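Local coordinates for protein Stk_08120 (Sulfolobus tokodaii str. 7, PDB 2EJX) that probably carries fatty acids, as a member of the thermoacidophile-specific DUF3211 family within the Bet v 1-like clan, at residues Thr13-Asp18 against Glu128-Glu133; Ile23-Ala28 against Val66-Asp71. One frame throughout, in Å; residues are numbered along the deposited sequence.

Contact 1: Thr13-Asp18 against Glu128-Glu133; sequences TNQDID and EIIRLE
Q15 and I130 mark the nearest backbone approach, with 7.6 Å between their CA atoms where the loop running from strand 7-12 into helix 17-24 passes the flank of helix 105-137. In this Bet v 1-like fold the long C-terminal helix lies beside the two short helices, and within this contact the reach across to it is made by Q15. The Q15 side chain sets out beside its backbone N (chi1 -80°) and bends again at chi2 (-83°), which lays its amide along the helix surface. I130 slides past it in the opposite direction: its CG2 branch meets Q15 CG at 3.9 Å and is equally far from Q15 CD. The other I130 branch, through CG1, turns away from Q15. Farther out, Q15 NE2 comes to 3.7 Å from both R131 CA and R131 CB, a van der Waals approach against the helix surface. R131 leads its guanidinium away, and Q15 OE1 accepts instead from R134 NH1, one turn on from I130. The OE1 bond to R134 and the packing of CG and CD on the I130 methyl together limit the rotation of the amide. The base of the loop is ordered by polar bonds. T13 OG1 accepts from Q15 N at 2.9 Å, with an N-H...O angle of 156°, forming an ST turn. D127 of the long helix takes up this turn, OD1 bonding T13 OG1 and OD2 accepting from N14 N. Beyond Q15, D16 is the N-cap of helix 17-24; its OD1 receives V19 N as well as D18 N, the latter at 2.8 Å from the anti side of the carboxylate, somewhat out of its plane.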
ATOM      1  N   THR A  13     -11.672  -3.909  10.213  1.00 25.64           N
ATOM      2  CA  THR A  13     -10.717  -4.544  11.121  1.00 26.78           C
ATOM      3  C   THR A  13     -11.176  -4.503  12.573  1.00 26.06           C
ATOM      4  O   THR A  13     -11.796  -3.543  13.016  1.00 26.40           O
ATOM      5  CB  THR A  13      -9.292  -3.892  11.003  1.00 27.03           C
ATOM      6  OG1 THR A  13      -8.376  -4.482  11.940  1.00 28.20           O
ATOM      7  CG2 THR A  13      -9.350  -2.397  11.302  1.00 29.20           C
ATOM      8  N   ASN A  14     -10.917  -5.595  13.289  1.00 27.79           N
ATOM      9  CA  ASN A  14     -11.039  -5.648  14.735  1.00 27.62           C
ATOM     10  C   ASN A  14      -9.721  -5.416  15.455  1.00 27.51           C
ATOM     11  O   ASN A  14      -9.642  -5.551  16.688  1.00 27.17           O
ATOM     12  CB  ASN A  14     -11.551  -7.027  15.135  1.00 29.27           C
ATOM     13  CG  ASN A  14     -13.016  -7.209  14.857  1.00 32.62           C
ATOM     14  OD1 ASN A  14     -13.773  -6.239  14.760  1.00 38.80           O
ATOM     15  ND2 ASN A  14     -13.442  -8.466  14.802  1.00 37.50           N
ATOM     16  N   GLN A  15      -8.655  -5.124  14.709  1.00 26.90           N
ATOM     17  CA  GLN A  15      -7.373  -4.843  15.337  1.00 27.83           C
ATOM     18  C   GLN A  15      -7.388  -3.376  15.761  1.00 28.57           C
ATOM     19  O   GLN A  15      -8.244  -2.612  15.282  1.00 30.34           O
ATOM     20  CB  GLN A  15      -6.207  -5.121  14.356  1.00 27.57           C
ATOM     21  CG  GLN A  15      -5.784  -6.562  14.202  1.00 30.40           C
ATOM     22  CD  GLN A  15      -4.838  -6.982  15.299  1.00 34.58           C
ATOM     23  OE1 GLN A  15      -4.369  -6.159  16.068  1.00 37.34           O
ATOM     24  NE2 GLN A  15      -4.569  -8.270  15.388  1.00 38.94           N
ATOM     25  N   ASP A  16      -6.488  -2.973  16.650  1.00 27.78           N
ATOM     26  CA  ASP A  16      -6.444  -1.579  17.084  1.00 29.79           C
ATOM     27  C   ASP A  16      -6.170  -0.746  15.843  1.00 28.82           C
ATOM     28  O   ASP A  16      -5.125  -0.897  15.206  1.00 26.62           O
ATOM     29  CB  ASP A  16      -5.353  -1.340  18.134  1.00 30.57           C
ATOM     30  CG  ASP A  16      -5.238   0.124  18.551  1.00 35.31           C
ATOM     31  OD1 ASP A  16      -4.889   0.985  17.723  1.00 34.59           O
ATOM     32  OD2 ASP A  16      -5.487   0.431  19.734  1.00 40.00           O
ATOM     33  N   ILE A  17      -7.102   0.132  15.526  1.00 28.59           N
ATOM     34  CA  ILE A  17      -7.044   0.869  14.266  1.00 29.53           C
ATOM     35  C   ILE A  17      -5.809   1.745  14.133  1.00 28.81           C
ATOM     36  O   ILE A  17      -5.353   1.982  13.038  1.00 28.22           O
ATOM     37  CB  ILE A  17      -8.331   1.734  14.030  1.00 30.79           C
ATOM     38  CG1 ILE A  17      -8.348   2.281  12.591  1.00 32.26           C
ATOM     39  CG2 ILE A  17      -8.456   2.881  15.101  1.00 32.76           C
ATOM     40  CD1 ILE A  17      -8.735   1.260  11.505  1.00 30.61           C
ATOM     41  N   ASP A  18      -5.280   2.235  15.243  1.00 28.16           N
ATOM     42  CA  ASP A  18      -4.172   3.126  15.173  1.00 27.56           C
ATOM     43  C   ASP A  18      -2.905   2.343  14.915  1.00 25.81           C
ATOM     44  O   ASP A  18      -2.049   2.758  14.140  1.00 26.07           O
ATOM     45  CB  ASP A  18      -4.137   4.032  16.422  1.00 28.08           C
ATOM     46  CG  ASP A  18      -5.348   4.975  16.461  1.00 32.91           C
ATOM     47  OD1 ASP A  18      -5.693   5.573  15.407  1.00 34.48           O
ATOM     48  OD2 ASP A  18      -5.993   5.074  17.519  1.00 32.31           O
ATOM     49  N   GLU A 128      -5.389 -11.228  10.410  1.00 22.78           N
ATOM     50  CA  GLU A 128      -4.345 -12.276  10.460  1.00 22.64           C
ATOM     51  C   GLU A 128      -3.020 -11.696   9.970  1.00 22.83           C
ATOM     52  O   GLU A 128      -1.989 -11.892  10.589  1.00 22.07           O
ATOM     53  CB  GLU A 128      -4.721 -13.510   9.610  1.00 24.35           C
ATOM     54  CG  GLU A 128      -6.059 -14.228  10.027  1.00 28.94           C
ATOM     55  CD  GLU A 128      -7.380 -13.743   9.323  1.00 38.06           C
ATOM     56  OE1 GLU A 128      -7.489 -12.599   8.800  1.00 36.07           O
ATOM     57  OE2 GLU A 128      -8.351 -14.554   9.279  1.00 42.20           O
ATOM     58  N   ILE A 129      -3.064 -10.914   8.891  1.00 21.88           N
ATOM     59  CA  ILE A 129      -1.806 -10.266   8.406  1.00 21.09           C
ATOM     60  C   ILE A 129      -1.227  -9.315   9.512  1.00 20.75           C
ATOM     61  O   ILE A 129      -0.026  -9.327   9.854  1.00 20.92           O
ATOM     62  CB  ILE A 129      -2.097  -9.516   7.103  1.00 19.30           C
ATOM     63  CG1 ILE A 129      -2.293 -10.532   5.951  1.00 22.83           C
ATOM     64  CG2 ILE A 129      -0.936  -8.481   6.845  1.00 19.20           C
ATOM     65  CD1 ILE A 129      -3.013  -9.955   4.713  1.00 25.14           C
ATOM     66  N   ILE A 130      -2.080  -8.494  10.101  1.00 19.42           N
ATOM     67  CA  ILE A 130      -1.642  -7.506  11.073  1.00 20.06           C
ATOM     68  C   ILE A 130      -1.235  -8.165  12.374  1.00 20.30           C
ATOM     69  O   ILE A 130      -0.321  -7.704  13.030  1.00 21.07           O
ATOM     70  CB  ILE A 130      -2.744  -6.465  11.359  1.00 18.54           C
ATOM     71  CG1 ILE A 130      -3.076  -5.620  10.091  1.00 20.78           C
ATOM     72  CG2 ILE A 130      -2.375  -5.590  12.644  1.00 21.29           C
ATOM     73  CD1 ILE A 130      -1.957  -4.538   9.670  1.00 18.90           C
ATOM     74  N   ARG A 131      -1.912  -9.240  12.762  1.00 21.77           N
ATOM     75  CA  ARG A 131      -1.536  -9.934  13.992  1.00 22.11           C
ATOM     76  C   ARG A 131      -0.080 -10.415  13.904  1.00 21.45           C
ATOM     77  O   ARG A 131       0.720 -10.223  14.831  1.00 22.22           O
ATOM     78  CB  ARG A 131      -2.439 -11.108  14.232  1.00 21.80           C
ATOM     79  CG  ARG A 131      -2.197 -11.781  15.561  1.00 30.03           C
ATOM     80  CD  ARG A 131      -3.161 -12.956  15.759  1.00 37.14           C
ATOM     81  NE  ARG A 131      -2.896 -14.001  14.777  1.00 41.69           N
ATOM     82  CZ  ARG A 131      -1.965 -14.938  14.912  1.00 42.15           C
ATOM     83  NH1 ARG A 131      -1.212 -14.988  16.003  1.00 42.89           N
ATOM     84  NH2 ARG A 131      -1.785 -15.822  13.948  1.00 43.17           N
ATOM     85  N   LEU A 132       0.239 -11.039  12.788  1.00 21.34           N
ATOM     86  CA  LEU A 132       1.634 -11.451  12.505  1.00 21.72           C
ATOM     87  C   LEU A 132       2.625 -10.273  12.420  1.00 21.19           C
ATOM     88  O   LEU A 132       3.749 -10.384  12.937  1.00 21.82           O
ATOM     89  CB  LEU A 132       1.661 -12.299  11.212  1.00 21.63           C
ATOM     90  CG  LEU A 132       1.034 -13.673  11.407  1.00 23.07           C
ATOM     91  CD1 LEU A 132       0.956 -14.387  10.040  1.00 23.53           C
ATOM     92  CD2 LEU A 132       1.830 -14.547  12.389  1.00 23.23           C
ATOM     93  N   GLU A 133       2.234  -9.171  11.763  1.00 21.01           N
ATOM     94  CA  GLU A 133       3.071  -7.953  11.751  1.00 21.74           C
ATOM     95  C   GLU A 133       3.354  -7.464  13.167  1.00 21.98           C
ATOM     96  O   GLU A 133       4.455  -7.110  13.500  1.00 21.01           O
ATOM     97  CB  GLU A 133       2.410  -6.831  10.894  1.00 22.63           C
ATOM     98  CG  GLU A 133       2.446  -7.123   9.373  1.00 20.90           C
ATOM     99  CD  GLU A 133       3.902  -7.166   8.848  1.00 26.96           C
ATOM    100  OE1 GLU A 133       4.815  -6.513   9.408  1.00 25.59           O
ATOM    101  OE2 GLU A 133       4.116  -7.885   7.873  1.00 29.98           O
TER

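Contact 2: Ile23-Ala28 against Val66-Asp71; sequences IFSDPA and VYKGVD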
ATOM      1  N   ILE A  23       1.141   0.597  10.778  1.00 23.16           N
ATOM      2  CA  ILE A  23       1.722  -0.398   9.905  1.00 22.91           C
ATOM      3  C   ILE A  23       1.585   0.013   8.419  1.00 23.13           C
ATOM      4  O   ILE A  23       2.530  -0.116   7.662  1.00 23.43           O
ATOM      5  CB  ILE A  23       1.191  -1.844  10.248  1.00 21.41           C
ATOM      6  CG1 ILE A  23       1.677  -2.219  11.652  1.00 21.06           C
ATOM      7  CG2 ILE A  23       1.568  -2.924   9.195  1.00 21.33           C
ATOM      8  CD1 ILE A  23       0.975  -3.511  12.221  1.00 22.66           C
ATOM      9  N   PHE A  24       0.452   0.545   8.036  1.00 23.59           N
ATOM     10  CA  PHE A  24       0.256   0.988   6.652  1.00 24.92           C
ATOM     11  C   PHE A  24       1.199   2.154   6.290  1.00 25.36           C
ATOM     12  O   PHE A  24       1.562   2.301   5.109  1.00 26.24           O
ATOM     13  CB  PHE A  24      -1.222   1.352   6.405  1.00 25.08           C
ATOM     14  CG  PHE A  24      -2.039   0.201   5.900  1.00 25.79           C
ATOM     15  CD1 PHE A  24      -1.835  -0.286   4.608  1.00 25.57           C
ATOM     16  CD2 PHE A  24      -3.011  -0.414   6.721  1.00 25.35           C
ATOM     17  CE1 PHE A  24      -2.573  -1.367   4.120  1.00 26.91           C
ATOM     18  CE2 PHE A  24      -3.768  -1.467   6.227  1.00 23.44           C
ATOM     19  CZ  PHE A  24      -3.546  -1.953   4.942  1.00 23.74           C
ATOM     20  N   SER A  25       1.652   2.913   7.304  1.00 25.19           N
ATOM     21  CA  SER A  25       2.632   4.035   7.087  1.00 24.74           C
ATOM     22  C   SER A  25       4.052   3.536   6.852  1.00 26.09           C
ATOM     23  O   SER A  25       4.945   4.309   6.502  1.00 25.22           O
ATOM     24  CB  SER A  25       2.632   4.999   8.275  1.00 25.69           C
ATOM     25  OG  SER A  25       3.384   4.496   9.376  1.00 25.84           O
ATOM     26  N   ASP A  26       4.303   2.249   7.096  1.00 24.90           N
ATOM     27  CA  ASP A  26       5.569   1.626   6.704  1.00 26.80           C
ATOM     28  C   ASP A  26       5.542   1.139   5.251  1.00 27.32           C
ATOM     29  O   ASP A  26       4.845   0.172   4.905  1.00 25.87           O
ATOM     30  CB  ASP A  26       5.879   0.447   7.645  1.00 25.97           C
ATOM     31  CG  ASP A  26       7.212  -0.243   7.335  1.00 30.77           C
ATOM     32  OD1 ASP A  26       7.951   0.203   6.412  1.00 26.23           O
ATOM     33  OD2 ASP A  26       7.525  -1.248   8.028  1.00 29.44           O
ATOM     34  N   PRO A  27       6.346   1.773   4.377  1.00 27.02           N
ATOM     35  CA  PRO A  27       6.233   1.348   2.988  1.00 26.79           C
ATOM     36  C   PRO A  27       6.720  -0.069   2.743  1.00 25.85           C
ATOM     37  O   PRO A  27       6.320  -0.686   1.765  1.00 26.28           O
ATOM     38  CB  PRO A  27       7.118   2.396   2.226  1.00 27.58           C
ATOM     39  CG  PRO A  27       8.062   2.874   3.200  1.00 28.89           C
ATOM     40  CD  PRO A  27       7.337   2.859   4.536  1.00 28.52           C
ATOM     41  N   ALA A  28       7.551  -0.610   3.637  1.00 24.72           N
ATOM     42  CA  ALA A  28       8.013  -1.988   3.518  1.00 25.78           C
ATOM     43  C   ALA A  28       6.845  -2.956   3.698  1.00 25.16           C
ATOM     44  O   ALA A  28       6.901  -4.099   3.277  1.00 25.85           O
ATOM     45  CB  ALA A  28       9.062  -2.265   4.567  1.00 26.05           C
ATOM     46  N   VAL A  66       6.519   8.749   2.248  1.00 28.37           N
ATOM     47  CA  VAL A  66       5.316   8.628   3.057  1.00 28.04           C
ATOM     48  C   VAL A  66       5.148   9.880   3.916  1.00 29.41           C
ATOM     49  O   VAL A  66       6.123  10.381   4.526  1.00 29.63           O
ATOM     50  CB  VAL A  66       5.421   7.408   3.990  1.00 27.06           C
ATOM     51  CG1 VAL A  66       4.191   7.327   4.901  1.00 28.86           C
ATOM     52  CG2 VAL A  66       5.618   6.130   3.196  1.00 28.20           C
ATOM     53  N   TYR A  67       3.932  10.414   3.919  1.00 29.58           N
ATOM     54  CA  TYR A  67       3.582  11.536   4.741  1.00 30.97           C
ATOM     55  C   TYR A  67       2.440  11.085   5.633  1.00 32.54           C
ATOM     56  O   TYR A  67       1.454  10.500   5.162  1.00 31.72           O
ATOM     57  CB  TYR A  67       3.155  12.721   3.889  1.00 32.12           C
ATOM     58  CG  TYR A  67       4.235  13.158   2.917  1.00 31.78           C
ATOM     59  CD1 TYR A  67       5.188  14.120   3.299  1.00 35.14           C
ATOM     60  CD2 TYR A  67       4.340  12.585   1.638  1.00 31.37           C
ATOM     61  CE1 TYR A  67       6.197  14.531   2.427  1.00 35.25           C
ATOM     62  CE2 TYR A  67       5.350  12.997   0.743  1.00 34.78           C
ATOM     63  CZ  TYR A  67       6.271  13.980   1.156  1.00 36.42           C
ATOM     64  OH  TYR A  67       7.291  14.393   0.321  1.00 34.61           O
ATOM     65  N   LYS A  68       2.621  11.318   6.928  1.00 33.16           N
ATOM     66  CA  LYS A  68       1.624  11.014   7.938  1.00 34.12           C
ATOM     67  C   LYS A  68       0.810  12.250   8.315  1.00 34.36           C
ATOM     68  O   LYS A  68       1.357  13.353   8.482  1.00 36.40           O
ATOM     69  CB  LYS A  68       2.314  10.372   9.164  1.00 34.62           C
ATOM     70  CG  LYS A  68       3.177   9.155   8.821  1.00 34.63           C
ATOM     71  CD  LYS A  68       3.653   8.438  10.078  1.00 34.87           C
ATOM     72  CE  LYS A  68       4.679   7.316   9.816  1.00 36.51           C
ATOM     73  NZ  LYS A  68       6.110   7.655   9.568  1.00 34.75           N
ATOM     74  N   GLY A  69      -0.501  12.081   8.436  1.00 33.65           N
ATOM     75  CA  GLY A  69      -1.383  13.154   8.830  1.00 32.93           C
ATOM     76  C   GLY A  69      -2.358  12.697   9.884  1.00 32.46           C
ATOM     77  O   GLY A  69      -2.294  11.571  10.361  1.00 32.27           O
ATOM     78  N   VAL A  70      -3.271  13.573  10.264  1.00 32.08           N
ATOM     79  CA  VAL A  70      -4.331  13.157  11.142  1.00 32.07           C
ATOM     80  C   VAL A  70      -5.112  12.088  10.386  1.00 31.36           C
ATOM     81  O   VAL A  70      -5.631  12.314   9.294  1.00 30.32           O
ATOM     82  CB  VAL A  70      -5.195  14.343  11.613  1.00 32.47           C
ATOM     83  CG1 VAL A  70      -6.381  13.879  12.453  1.00 33.77           C
ATOM     84  CG2 VAL A  70      -4.318  15.300  12.423  1.00 34.00           C
ATOM     85  N   ASP A  71      -5.129  10.897  10.953  1.00 31.40           N
ATOM     86  CA  ASP A  71      -5.998   9.811  10.434  1.00 31.78           C
ATOM     87  C   ASP A  71      -5.757   9.470   8.965  1.00 31.37           C
ATOM     88  O   ASP A  71      -6.622   8.908   8.281  1.00 31.47           O
ATOM     89  CB  ASP A  71      -7.476  10.096  10.742  1.00 31.72           C
ATOM     90  CG  ASP A  71      -7.829   9.889  12.227  1.00 34.67           C
ATOM     91  OD1 ASP A  71      -7.137   9.139  12.955  1.00 36.99           O
ATOM     92  OD2 ASP A  71      -8.823  10.476  12.682  1.00 38.81           O
TER
HETATM   93  O   HOH W   1       6.807   5.795   7.483  1.00 35.09           O
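S25, in the turn leading to helix 27-34, faces K68 and V66 on strand 58-69. Its OG sits between the backbone N and the carbonyl carbon (chi1 79°), the crowded position, and bonds back to T22 O. The K68 chain passes close by: CE lies 3.1 Å from S25 OG and 3.5 Å from S25 CB, the latter tight for two carbons. Bending at chi4, K68 turns NZ beyond the hydroxyl to a salt bridge with E47 and to a water that accepts from it at 2.9 Å. That water donates to S25 O at 2.6 Å, bridging lysine and loop. The same carbonyl oxygen rests on V66 CG1, 3.5 Å away. This is the elbow between the two short helices of the Bet v 1-like fold, 17-24 and 27-34, laid against an interior strand of the curved antiparallel sheet. D26 points away from that strand and N-caps the second helix: its OD1 receives A28 N at 2.9 Å from above the carboxylate plane (59° out of it), while OD2 makes a salt bridge with R137 of the long helix. P27 turns back toward the strand. Its ring crosses the V66 side chain obliquely, CD lying 3.9 Å from V66 CG2 and CB and CG slightly farther off; beyond it, V66 also packs on V73 and I75.

Helix 17-24 is common to both contacts: contact 1 includes its start and N-cap, contact 2 the elbow that joins it to helix 27-34, and their centres lie 15 Å apart. Contact 1 is peripheral and partly buried, joining a loop to the long C-terminal helix through the flank of one glutamine, with buried I130 beneath. Contact 2 lies deeper and joins the helical elbow to the sheet, pairing apolar proline-valine packing with a water-bridged lysine, itself exposed, at its edge. I23 ties the two together, its CG2 meeting I130 CD1 and its CD1 meeting E133 CB, both at 3.9 Å. R137 also spans them, reaching E133 and D26.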